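Local atomic coordinates of MSM0271 protein (Mycobacterium smegmatis, PDB entry 5SUH), a protein that forms trimeric, double-ringed building blocks of the protein shell of the mycobacterial RMM microcompartment, and so probably shapes that shell and the traffic across it. Residues 171-177 against 206-212; 45-49 against 196-201; 132-138 against 233-238; 65-71 against 105-111. All blocks are in the same frame, centred on the assembly; numbering follows the deposited sequence.

Interaction 1 of 4, residues 171-177 against 206-212; sequences LLVYEMT and AAGRLYI
Leu-172 and Ile-212, Tyr-174 and Leu-210, and Met-176 and Gly-208 are three antiparallel hydrogen-bonded pairs. In each pair both amides and both carbonyls are used. Leu-172 N is 2.8 Å from Ile-212 O. Met-176 N is 3.1 Å from Gly-208 O. At the end of the pairing, Thr-177 OG1 donates to Ala-206 O at 2.8 Å. Between the bonded pairs, Glu-175 and Arg-209 point the same way. The glutamate is extended, and the arginine bends at chi2 (95°). Arg-209 grips OE2 of Glu-175 side-on with two nitrogens: NE is 2.8 Å from OE2 and NH2 3.3 Å. OE2 lies in the guanidinium plane, and NE meets it from above the carboxylate plane. Two more bonds of this group go to the second subunit: Glu-175 OE1 accepts from Leu-76 N, and Arg-209 NH2 gives to Glu-100 O. Beside them Val-173 CG1 packs off-centre on the Tyr-211 ring, whose OH bonds to Glu-79 of the second subunit. On the other face Tyr-174 OH pairs with Thr-227. The two strands are the central pair of a four-stranded antiparallel sheet of order 1-2-4-3, one of the two sheets in this circularly permuted BMC shell protein.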
# COMPACT_ATOMS: atom_id res chain seq x y z
N LEU A 171 3.64 16.23 -24.96
CA LEU A 171 3.05 15.00 -24.44
C LEU A 171 2.00 14.40 -25.39
O LEU A 171 1.06 15.09 -25.80
CB LEU A 171 2.41 15.28 -23.09
CG LEU A 171 1.54 14.19 -22.50
CD1 LEU A 171 2.43 13.01 -22.10
CD2 LEU A 171 0.76 14.77 -21.32
N LEU A 172 2.17 13.13 -25.75
CA LEU A 172 1.13 12.41 -26.50
C LEU A 172 0.34 11.48 -25.59
O LEU A 172 0.92 10.67 -24.85
CB LEU A 172 1.76 11.58 -27.61
CG LEU A 172 0.90 10.47 -28.21
CD1 LEU A 172 -0.31 11.01 -28.98
CD2 LEU A 172 1.77 9.59 -29.10
N VAL A 173 -0.99 11.60 -25.62
CA VAL A 173 -1.82 10.64 -24.89
C VAL A 173 -2.64 9.88 -25.92
O VAL A 173 -3.09 10.47 -26.92
CB VAL A 173 -2.76 11.31 -23.82
CG1 VAL A 173 -1.96 11.82 -22.61
CG2 VAL A 173 -3.60 12.43 -24.43
N TYR A 174 -2.80 8.58 -25.71
CA TYR A 174 -3.51 7.71 -26.65
C TYR A 174 -4.33 6.66 -25.89
O TYR A 174 -3.78 5.88 -25.08
CB TYR A 174 -2.52 7.02 -27.58
CG TYR A 174 -3.02 6.78 -28.98
CD1 TYR A 174 -2.37 7.37 -30.07
CD2 TYR A 174 -4.11 5.94 -29.23
CE1 TYR A 174 -2.81 7.15 -31.38
CE2 TYR A 174 -4.55 5.72 -30.53
CZ TYR A 174 -3.89 6.32 -31.60
OH TYR A 174 -4.30 6.12 -32.90
N GLU A 175 -5.62 6.64 -26.15
CA GLU A 175 -6.50 5.74 -25.45
C GLU A 175 -7.23 4.81 -26.43
O GLU A 175 -7.77 5.27 -27.44
CB GLU A 175 -7.51 6.53 -24.59
CG GLU A 175 -8.33 5.64 -23.64
CD GLU A 175 -9.22 6.42 -22.67
OE1 GLU A 175 -9.45 7.63 -22.86
OE2 GLU A 175 -9.67 5.80 -21.69
N MET A 176 -7.31 3.53 -26.08
CA MET A 176 -7.90 2.48 -26.93
C MET A 176 -8.60 1.39 -26.12
O MET A 176 -8.41 1.29 -24.89
CB MET A 176 -6.81 1.83 -27.77
CG MET A 176 -5.78 1.14 -26.85
SD MET A 176 -4.13 1.28 -27.46
CE MET A 176 -3.77 2.99 -27.09
N THR A 177 -9.38 0.56 -26.81
CA THR A 177 -9.95 -0.61 -26.16
C THR A 177 -10.14 -1.76 -27.18
O THR A 177 -10.46 -1.51 -28.35
CB THR A 177 -11.28 -0.28 -25.42
OG1 THR A 177 -11.64 -1.40 -24.62
CG2 THR A 177 -12.46 0.08 -26.38
N ALA A 206 -10.74 -1.57 -18.46
CA ALA A 206 -11.71 -1.37 -19.52
C ALA A 206 -11.09 -0.65 -20.74
O ALA A 206 -11.52 -0.87 -21.87
CB ALA A 206 -12.88 -0.60 -19.00
N ALA A 207 -10.07 0.18 -20.51
CA ALA A 207 -9.40 0.92 -21.61
C ALA A 207 -7.91 1.01 -21.38
O ALA A 207 -7.46 1.02 -20.24
CB ALA A 207 -9.98 2.34 -21.78
N GLY A 208 -7.14 1.02 -22.45
CA GLY A 208 -5.70 1.18 -22.31
C GLY A 208 -5.30 2.64 -22.49
O GLY A 208 -5.92 3.38 -23.27
N ARG A 209 -4.27 3.06 -21.78
CA ARG A 209 -3.79 4.43 -21.90
C ARG A 209 -2.27 4.48 -22.05
O ARG A 209 -1.51 3.80 -21.30
CB ARG A 209 -4.23 5.26 -20.69
CG ARG A 209 -5.73 5.56 -20.64
CD ARG A 209 -6.47 4.55 -19.79
NE ARG A 209 -7.91 4.82 -19.71
CZ ARG A 209 -8.59 4.73 -18.57
NH1 ARG A 209 -7.96 4.42 -17.43
NH2 ARG A 209 -9.89 4.98 -18.55
N LEU A 210 -1.83 5.30 -22.99
CA LEU A 210 -0.42 5.47 -23.30
C LEU A 210 -0.02 6.94 -23.08
O LEU A 210 -0.69 7.85 -23.58
CB LEU A 210 -0.17 5.03 -24.76
CG LEU A 210 1.26 5.06 -25.30
CD1 LEU A 210 2.20 4.33 -24.34
CD2 LEU A 210 1.34 4.47 -26.70
N TYR A 211 1.06 7.16 -22.33
CA TYR A 211 1.64 8.50 -22.10
C TYR A 211 3.08 8.52 -22.62
O TYR A 211 3.95 7.82 -22.10
CB TYR A 211 1.65 8.87 -20.61
CG TYR A 211 0.34 9.18 -19.94
CD1 TYR A 211 -0.54 8.15 -19.57
CD2 TYR A 211 0.03 10.47 -19.54
CE1 TYR A 211 -1.73 8.42 -18.89
CE2 TYR A 211 -1.15 10.76 -18.86
CZ TYR A 211 -2.03 9.73 -18.55
OH TYR A 211 -3.19 10.03 -17.87
N ILE A 212 3.33 9.38 -23.60
CA ILE A 212 4.64 9.49 -24.26
C ILE A 212 5.12 10.95 -24.34
O ILE A 212 4.37 11.86 -24.69
CB ILE A 212 4.56 8.85 -25.68
CG1 ILE A 212 4.62 7.33 -25.57
CG2 ILE A 212 5.69 9.32 -26.57
CD1 ILE A 212 4.48 6.65 -26.89

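Interaction 2 of 4, residues 45-49 against 196-201; sequences QFAAY and LTVVDV
Gln-45 holds the backbone of Leu-196 and Val-198 with both ends of its side-chain amide. NE2 gives a bond to Leu-196 O at 2.6 Å, and Leu-196 O lies close to the amide plane. OE1 takes the N-H of Val-198 at 2.9 Å, nearly straight at 174°. The amide thus joins a carbonyl and an N-H two residues apart, at the start of strand 197-202. CG of Gln-45 is anti to the carbonyl carbon (chi1 -86°), and the chain beyond it is extended, which carries the amide out from the helix to the strand. One turn later, Tyr-49 lies over Val-201. CG2 of Val-201 sits over one face of the ring, offset toward the rim, 4.2 Å from its centroid. CB of Val-201 is 3.6 Å from CE2 of Tyr-49. The N-H of Val-201 points to Tyr-49 OH at 2.9 Å, but that hydroxyl is modelled too close to Asp-200, so its place is uncertain. Farther out, Phe-46 reaches Val-201 CG1 and packs on helix 182-192 at Ala-183 and Ala-186. Glu-190 of that helix accepts from the N-H groups of Gln-45 and Phe-46, which ties the start of the segment to helix 182-192. Asp-200 OD2 has a salt bridge to Arg-160. Val-199 and Asp-200 both face Tyr-211. This is a classic beta bulge in outer strand 197-202, against which the short helix 44-49 packs.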
# COMPACT_ATOMS: atom_id res chain seq x y z
N GLN A 45 13.02 0.48 -23.61
CA GLN A 45 12.19 1.20 -22.63
C GLN A 45 10.94 0.44 -22.30
O GLN A 45 10.48 0.43 -21.15
CB GLN A 45 11.77 2.56 -23.14
CG GLN A 45 12.73 3.63 -22.91
CD GLN A 45 12.09 4.97 -23.12
OE1 GLN A 45 11.41 5.50 -22.23
NE2 GLN A 45 12.30 5.54 -24.30
N PHE A 46 10.35 -0.15 -23.32
CA PHE A 46 9.08 -0.79 -23.08
C PHE A 46 9.29 -2.09 -22.33
O PHE A 46 8.49 -2.42 -21.46
CB PHE A 46 8.30 -0.98 -24.38
CG PHE A 46 7.07 -1.79 -24.19
CD1 PHE A 46 6.05 -1.32 -23.37
CD2 PHE A 46 6.93 -3.04 -24.80
CE1 PHE A 46 4.91 -2.09 -23.17
CE2 PHE A 46 5.80 -3.81 -24.61
CZ PHE A 46 4.78 -3.34 -23.81
N ALA A 47 10.41 -2.77 -22.62
CA ALA A 47 10.76 -4.04 -21.97
C ALA A 47 10.98 -3.86 -20.46
O ALA A 47 10.64 -4.72 -19.66
CB ALA A 47 12.00 -4.63 -22.61
N ALA A 48 11.50 -2.70 -20.10
CA ALA A 48 11.81 -2.43 -18.71
C ALA A 48 10.55 -1.99 -18.00
O ALA A 48 10.32 -2.32 -16.84
CB ALA A 48 12.89 -1.37 -18.61
N TYR A 49 9.68 -1.33 -18.73
CA TYR A 49 8.46 -0.84 -18.14
C TYR A 49 7.63 -1.98 -17.50
O TYR A 49 7.11 -1.82 -16.39
CB TYR A 49 7.65 -0.08 -19.20
CG TYR A 49 6.47 0.57 -18.58
CD1 TYR A 49 6.59 1.81 -17.96
CD2 TYR A 49 5.24 -0.07 -18.54
CE1 TYR A 49 5.52 2.41 -17.35
CE2 TYR A 49 4.16 0.52 -17.92
CZ TYR A 49 4.31 1.76 -17.33
OH TYR A 49 3.24 2.36 -16.72
N LEU A 196 12.16 9.01 -27.65
CA LEU A 196 10.99 9.37 -26.82
C LEU A 196 11.11 8.81 -25.40
O LEU A 196 12.00 8.01 -25.09
CB LEU A 196 9.67 8.88 -27.44
CG LEU A 196 9.40 7.38 -27.70
CD1 LEU A 196 9.11 6.55 -26.46
CD2 LEU A 196 8.22 7.26 -28.63
N THR A 197 10.19 9.26 -24.56
CA THR A 197 10.15 8.84 -23.17
C THR A 197 8.82 8.15 -22.88
O THR A 197 7.77 8.75 -23.03
CB THR A 197 10.29 10.04 -22.23
OG1 THR A 197 11.49 10.78 -22.54
CG2 THR A 197 10.31 9.55 -20.80
N VAL A 198 8.86 6.88 -22.50
CA VAL A 198 7.65 6.17 -22.11
C VAL A 198 7.30 6.49 -20.65
O VAL A 198 7.98 6.02 -19.72
CB VAL A 198 7.81 4.68 -22.34
CG1 VAL A 198 6.53 3.95 -21.99
CG2 VAL A 198 8.20 4.45 -23.79
N VAL A 199 6.29 7.33 -20.46
CA VAL A 199 5.96 7.85 -19.14
C VAL A 199 5.08 6.89 -18.36
O VAL A 199 5.26 6.69 -17.16
CB VAL A 199 5.27 9.24 -19.24
CG1 VAL A 199 4.85 9.74 -17.88
CG2 VAL A 199 6.19 10.25 -19.90
N ASP A 200 4.15 6.27 -19.06
CA ASP A 200 3.25 5.33 -18.45
C ASP A 200 2.58 4.53 -19.55
O ASP A 200 2.33 5.09 -20.62
CB ASP A 200 2.22 6.07 -17.59
CG ASP A 200 1.46 5.14 -16.65
OD1 ASP A 200 1.99 4.05 -16.35
OD2 ASP A 200 0.35 5.50 -16.21
N VAL A 201 2.29 3.25 -19.28
CA VAL A 201 1.53 2.40 -20.19
C VAL A 201 0.52 1.62 -19.37
O VAL A 201 0.90 0.71 -18.63
CB VAL A 201 2.41 1.37 -20.97
CG1 VAL A 201 1.57 0.69 -22.05
CG2 VAL A 201 3.58 2.03 -21.60

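Interaction 3 of 4, residues 132-138 against 233-238; sequences EDQLRPR and IEGQEH
Leu-135 and Gln-236 form a single backbone bridge, with Gln-236 N giving to Gln-134 O at 2.7 Å and Arg-136 N giving to Gln-236 O at 3.1 Å. This isolated beta bridge lays the C-terminal tail, which follows helix 216-232, along the loop that leads into strand 138-145. The loop runs where the two BMC sequence ranges of the chain meet. CA of Gly-235 lies close to Gln-134 O and Arg-136 N. Gln-236 bends back at chi2 (-55°), so that NE2 reaches Glu-132 O at 3.2 Å. Gln-134 is extended, and its NE2 makes a weak bond to Glu-234 O at 3.4 Å. The other end of that amide, OE1, takes the N-H of Tyr-36 in strand 32-39. CG2 of Ile-233 packs against CD of Pro-137 at 3.9 Å, the two side chains crossing at about a right angle. Arg-136 and Glu-237 form a salt bridge at the surface. The carboxylate stands over one face of the guanidinium group, its plane nearly perpendicular (89°), but the glutamate oxygen is modelled too close for this detail to be relied on. The last residue, His-238, lies between Leu-135 and Arg-138. Leu-135 CD1 is over one face of the ring, and Leu-135 CB is 3.8 Å from NE2 of His-238. Arg-138 turns the edge of its guanidinium group to ND1 of His-238, NE lying 3.6 Å away. On the far side of the imidazole, NE2 of His-238 donates to Arg-136 O at 2.8 Å.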
# COMPACT_ATOMS: atom_id res chain seq x y z
N GLU A 132 -8.19 -14.44 -35.52
CA GLU A 132 -9.04 -13.36 -35.97
C GLU A 132 -10.37 -13.37 -35.20
O GLU A 132 -11.26 -12.58 -35.51
CB GLU A 132 -9.24 -13.42 -37.50
CG GLU A 132 -9.93 -14.65 -38.09
CD GLU A 132 -9.00 -15.84 -38.37
OE1 GLU A 132 -7.82 -15.85 -37.91
OE2 GLU A 132 -9.47 -16.75 -39.10
N ASP A 133 -10.47 -14.21 -34.17
CA ASP A 133 -11.63 -14.17 -33.27
C ASP A 133 -11.49 -13.00 -32.27
O ASP A 133 -12.46 -12.64 -31.61
CB ASP A 133 -11.77 -15.47 -32.43
CG ASP A 133 -12.29 -16.65 -33.21
OD1 ASP A 133 -12.99 -16.49 -34.23
OD2 ASP A 133 -11.97 -17.78 -32.77
N GLN A 134 -10.31 -12.38 -32.19
CA GLN A 134 -10.12 -11.24 -31.29
C GLN A 134 -10.91 -9.99 -31.72
O GLN A 134 -11.43 -9.91 -32.85
CB GLN A 134 -8.63 -10.87 -31.16
CG GLN A 134 -8.05 -9.97 -32.28
CD GLN A 134 -6.55 -9.67 -32.08
OE1 GLN A 134 -6.05 -9.66 -30.95
NE2 GLN A 134 -5.85 -9.38 -33.17
N LEU A 135 -11.02 -9.02 -30.81
CA LEU A 135 -11.63 -7.72 -31.12
C LEU A 135 -10.65 -6.81 -31.86
O LEU A 135 -9.47 -6.73 -31.50
CB LEU A 135 -12.11 -7.04 -29.84
CG LEU A 135 -13.31 -7.70 -29.14
CD1 LEU A 135 -13.58 -7.06 -27.78
CD2 LEU A 135 -14.53 -7.51 -30.01
N ARG A 136 -11.13 -6.12 -32.90
CA ARG A 136 -10.26 -5.17 -33.57
C ARG A 136 -10.16 -3.92 -32.69
O ARG A 136 -11.12 -3.55 -32.02
CB ARG A 136 -10.75 -4.85 -34.98
CG ARG A 136 -11.77 -3.76 -35.06
CD ARG A 136 -11.99 -3.35 -36.50
NE ARG A 136 -13.22 -2.56 -36.61
CZ ARG A 136 -13.82 -2.24 -37.75
NH1 ARG A 136 -13.34 -2.67 -38.91
NH2 ARG A 136 -14.94 -1.54 -37.72
N PRO A 137 -8.99 -3.27 -32.67
CA PRO A 137 -8.76 -2.09 -31.82
C PRO A 137 -9.72 -0.95 -32.11
O PRO A 137 -10.02 -0.66 -33.27
CB PRO A 137 -7.33 -1.68 -32.16
CG PRO A 137 -6.67 -2.98 -32.63
CD PRO A 137 -7.76 -3.72 -33.36
N ARG A 138 -10.27 -0.37 -31.05
CA ARG A 138 -11.11 0.82 -31.17
C ARG A 138 -10.43 1.99 -30.48
O ARG A 138 -10.16 1.93 -29.28
CB ARG A 138 -12.49 0.61 -30.56
CG ARG A 138 -13.28 1.92 -30.52
CD ARG A 138 -14.76 1.69 -30.66
NE ARG A 138 -15.33 0.91 -29.57
CZ ARG A 138 -15.90 1.43 -28.49
NH1 ARG A 138 -15.99 2.76 -28.36
NH2 ARG A 138 -16.38 0.64 -27.54
N ILE A 233 -4.63 -4.16 -37.94
CA ILE A 233 -4.92 -5.36 -37.18
C ILE A 233 -6.31 -5.96 -37.45
O ILE A 233 -7.32 -5.26 -37.42
CB ILE A 233 -4.75 -5.07 -35.69
CG1 ILE A 233 -3.28 -4.77 -35.39
CG2 ILE A 233 -5.23 -6.24 -34.83
CD1 ILE A 233 -3.02 -4.41 -33.91
N GLU A 234 -6.34 -7.27 -37.69
CA GLU A 234 -7.57 -8.00 -38.06
C GLU A 234 -8.33 -8.50 -36.83
O GLU A 234 -7.74 -9.12 -35.94
CB GLU A 234 -7.24 -9.22 -38.94
CG GLU A 234 -6.58 -8.92 -40.28
CD GLU A 234 -7.56 -8.40 -41.32
OE1 GLU A 234 -8.79 -8.51 -41.09
OE2 GLU A 234 -7.10 -7.88 -42.36
N GLY A 235 -9.64 -8.25 -36.79
CA GLY A 235 -10.48 -8.78 -35.72
C GLY A 235 -11.97 -8.58 -35.95
O GLY A 235 -12.38 -8.05 -36.98
N GLN A 236 -12.79 -8.97 -34.97
CA GLN A 236 -14.25 -8.85 -35.07
C GLN A 236 -14.70 -7.46 -34.67
O GLN A 236 -13.87 -6.61 -34.36
CB GLN A 236 -14.94 -9.90 -34.19
CG GLN A 236 -14.68 -11.33 -34.63
CD GLN A 236 -15.06 -11.59 -36.08
OE1 GLN A 236 -16.11 -11.14 -36.57
NE2 GLN A 236 -14.16 -12.27 -36.81
N GLU A 237 -16.01 -7.25 -34.59
CA GLU A 237 -16.56 -5.91 -34.36
C GLU A 237 -17.22 -5.84 -33.00
O GLU A 237 -17.89 -6.78 -32.57
CB GLU A 237 -17.57 -5.55 -35.44
CG GLU A 237 -17.00 -5.66 -36.83
CD GLU A 237 -15.97 -4.60 -37.13
OE1 GLU A 237 -16.10 -3.48 -36.58
OE2 GLU A 237 -15.01 -4.89 -37.88
N HIS A 238 -16.97 -4.74 -32.29
CA HIS A 238 -17.52 -4.55 -30.95
C HIS A 238 -19.04 -4.61 -30.84
O HIS A 238 -19.57 -4.75 -29.74
CB HIS A 238 -17.01 -3.23 -30.38
CG HIS A 238 -15.53 -3.22 -30.19
ND1 HIS A 238 -14.91 -2.63 -29.11
CD2 HIS A 238 -14.52 -3.74 -30.95
CE1 HIS A 238 -13.61 -2.77 -29.21
NE2 HIS A 238 -13.35 -3.44 -30.32

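Interaction 4 of 4, residues 65-71 against 105-111; sequences EHALIVE and VLEIHSA
His-109 and Ala-67 face each other as a non-hydrogen-bonded antiparallel pair. CB of His-109 lies 3.2 Å from His-66 O and also meets CB of Ala-67. The next bond puts CG between the backbone N and the carbonyl carbon (chi1 58°), which turns the ring along its own strand toward Glu-107. ND1 gives its N-H to both carboxylate oxygens, 3.1 Å from OE1 and 3.0 Å from OE2 of Glu-107. Each oxygen uses its syn lone pair, and the carboxylate carbon lies in the ring plane. This bifurcated bond would hold the rotation of the imidazole. On the other side of the ring CD2 is 3.8 Å from OE1 of Glu-65, an oxygen that bonds to the N-H of Tyr-62. NE2 at the tip is 4.5 Å from OE1 of Glu-65, not in contact. Glu-107 OE2 also rests against CB of Ala-67. The backbone beneath is regular: His-66 with Ser-110, Leu-68 with Ile-108 and Val-70 with Leu-106 are each joined by two hydrogen bonds. These are the two central strands of the antiparallel sheet 32-39, 66-73, 104-110, 93-99, whose order 1-2-4-3 fits the BMC fold. On the opposite face Leu-68, Val-70, Leu-106 and Ile-108 form an apolar patch, with helices 78-88 and 113-127 on that side. Leu-68 and Ile-108 lie side by side, Leu-68 CB 3.8 Å from Ile-108 CG1. Leu-68 reaches Val-116, and Ile-108 packs on Ala-119 and Ala-85. At one end, CD2 of His-66 points its ring edge at Ala-111 O, 3.5 Å away, while ND1 accepts from Asp-41 N.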
# COMPACT_ATOMS: atom_id res chain seq x y z
N GLU A 65 13.99 -9.68 -27.03
CA GLU A 65 13.18 -10.90 -26.84
C GLU A 65 11.79 -10.74 -27.49
O GLU A 65 11.47 -9.67 -28.01
CB GLU A 65 13.07 -11.23 -25.33
CG GLU A 65 14.39 -11.73 -24.72
CD GLU A 65 14.31 -12.21 -23.27
OE1 GLU A 65 13.43 -11.77 -22.51
OE2 GLU A 65 15.14 -13.07 -22.89
N HIS A 66 10.98 -11.80 -27.50
CA HIS A 66 9.66 -11.74 -28.15
C HIS A 66 8.52 -12.13 -27.18
O HIS A 66 8.69 -12.99 -26.31
CB HIS A 66 9.63 -12.62 -29.40
CG HIS A 66 10.82 -12.46 -30.30
ND1 HIS A 66 10.92 -11.45 -31.23
CD2 HIS A 66 11.95 -13.20 -30.43
CE1 HIS A 66 12.06 -11.55 -31.89
NE2 HIS A 66 12.71 -12.61 -31.42
N ALA A 67 7.35 -11.52 -27.35
CA ALA A 67 6.23 -11.74 -26.43
C ALA A 67 4.90 -12.14 -27.08
O ALA A 67 4.61 -11.77 -28.23
CB ALA A 67 6.01 -10.50 -25.58
N LEU A 68 4.11 -12.91 -26.33
CA LEU A 68 2.73 -13.17 -26.69
C LEU A 68 1.81 -12.53 -25.66
O LEU A 68 1.99 -12.78 -24.46
CB LEU A 68 2.44 -14.67 -26.77
CG LEU A 68 0.97 -14.96 -27.08
CD1 LEU A 68 0.64 -14.62 -28.55
CD2 LEU A 68 0.62 -16.39 -26.76
N ILE A 69 0.86 -11.71 -26.10
CA ILE A 69 -0.07 -11.06 -25.16
C ILE A 69 -1.50 -11.53 -25.43
O ILE A 69 -1.95 -11.56 -26.58
CB ILE A 69 -0.05 -9.53 -25.25
CG1 ILE A 69 -0.38 -9.03 -26.68
CG2 ILE A 69 1.30 -9.00 -24.78
CD1 ILE A 69 -0.60 -7.51 -26.81
N VAL A 70 -2.20 -11.94 -24.37
CA VAL A 70 -3.57 -12.43 -24.52
C VAL A 70 -4.51 -11.84 -23.46
O VAL A 70 -4.20 -11.86 -22.25
CB VAL A 70 -3.62 -13.99 -24.43
CG1 VAL A 70 -5.04 -14.50 -24.57
CG2 VAL A 70 -2.67 -14.64 -25.45
N GLU A 71 -5.64 -11.31 -23.92
CA GLU A 71 -6.74 -10.86 -23.04
C GLU A 71 -8.00 -11.72 -23.31
O GLU A 71 -8.34 -11.95 -24.46
CB GLU A 71 -7.03 -9.35 -23.25
CG GLU A 71 -8.07 -8.77 -22.30
CD GLU A 71 -8.34 -7.27 -22.47
OE1 GLU A 71 -7.38 -6.48 -22.67
OE2 GLU A 71 -9.52 -6.88 -22.35
N VAL A 105 -5.70 -11.48 -18.10
CA VAL A 105 -4.54 -11.03 -18.87
C VAL A 105 -3.32 -11.94 -18.68
O VAL A 105 -3.03 -12.39 -17.56
CB VAL A 105 -4.17 -9.56 -18.48
CG1 VAL A 105 -2.91 -9.08 -19.17
CG2 VAL A 105 -5.34 -8.63 -18.78
N LEU A 106 -2.60 -12.20 -19.77
CA LEU A 106 -1.35 -12.98 -19.70
C LEU A 106 -0.29 -12.40 -20.63
O LEU A 106 -0.60 -11.97 -21.75
CB LEU A 106 -1.60 -14.45 -20.07
CG LEU A 106 -0.36 -15.31 -20.39
CD1 LEU A 106 0.41 -15.69 -19.11
CD2 LEU A 106 -0.72 -16.54 -21.21
N GLU A 107 0.95 -12.36 -20.17
CA GLU A 107 2.08 -12.10 -21.05
C GLU A 107 3.08 -13.24 -20.90
O GLU A 107 3.43 -13.62 -19.78
CB GLU A 107 2.74 -10.75 -20.74
CG GLU A 107 3.89 -10.35 -21.67
CD GLU A 107 5.26 -10.82 -21.18
OE1 GLU A 107 5.34 -11.55 -20.18
OE2 GLU A 107 6.27 -10.48 -21.81
N ILE A 108 3.51 -13.84 -22.00
CA ILE A 108 4.61 -14.81 -21.95
C ILE A 108 5.66 -14.33 -22.95
O ILE A 108 5.32 -13.63 -23.92
CB ILE A 108 4.15 -16.28 -22.24
CG1 ILE A 108 3.56 -16.43 -23.64
CG2 ILE A 108 3.14 -16.76 -21.20
CD1 ILE A 108 3.23 -17.86 -24.00
N HIS A 109 6.92 -14.66 -22.70
CA HIS A 109 8.01 -14.19 -23.56
C HIS A 109 9.15 -15.21 -23.61
O HIS A 109 9.23 -16.11 -22.77
CB HIS A 109 8.53 -12.83 -23.09
CG HIS A 109 9.03 -12.83 -21.68
ND1 HIS A 109 8.29 -12.32 -20.64
CD2 HIS A 109 10.18 -13.31 -21.14
CE1 HIS A 109 8.97 -12.48 -19.51
NE2 HIS A 109 10.12 -13.07 -19.79
N SER A 110 10.00 -15.06 -24.62
CA SER A 110 11.18 -15.90 -24.81
C SER A 110 12.18 -15.24 -25.74
O SER A 110 11.83 -14.36 -26.52
CB SER A 110 10.79 -17.26 -25.39
OG SER A 110 11.94 -18.05 -25.70
N ALA A 111 13.41 -15.72 -25.70
CA ALA A 111 14.42 -15.27 -26.65
C ALA A 111 14.07 -15.85 -28.04
O ALA A 111 14.39 -15.27 -29.06
CB ALA A 111 15.81 -15.69 -26.19

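Interactions 1 and 4 are the central strand pairs of two separate antiparallel sheets with the same 1-2-4-3 order. Their centres are about 20 Å apart, on opposite sides of the chain's centre. Interaction 4 closes before interaction 1 opens. Interaction 4 is nested inside the loop closed by interaction 2, and interaction 1 inside that closed by interaction 3. Interactions 2 and 3 cross along the chain and bring the two sequence ranges together. Interaction 2 sets helix 44-49 against outer strand 197-202, next to strand 208-214 of interaction 1. In interaction 3, Arg-138 N bonds to Thr-177 O of interaction 1. Centres of interactions 2 and 3 are about 25 Å apart, so the halves are joined at well-separated places.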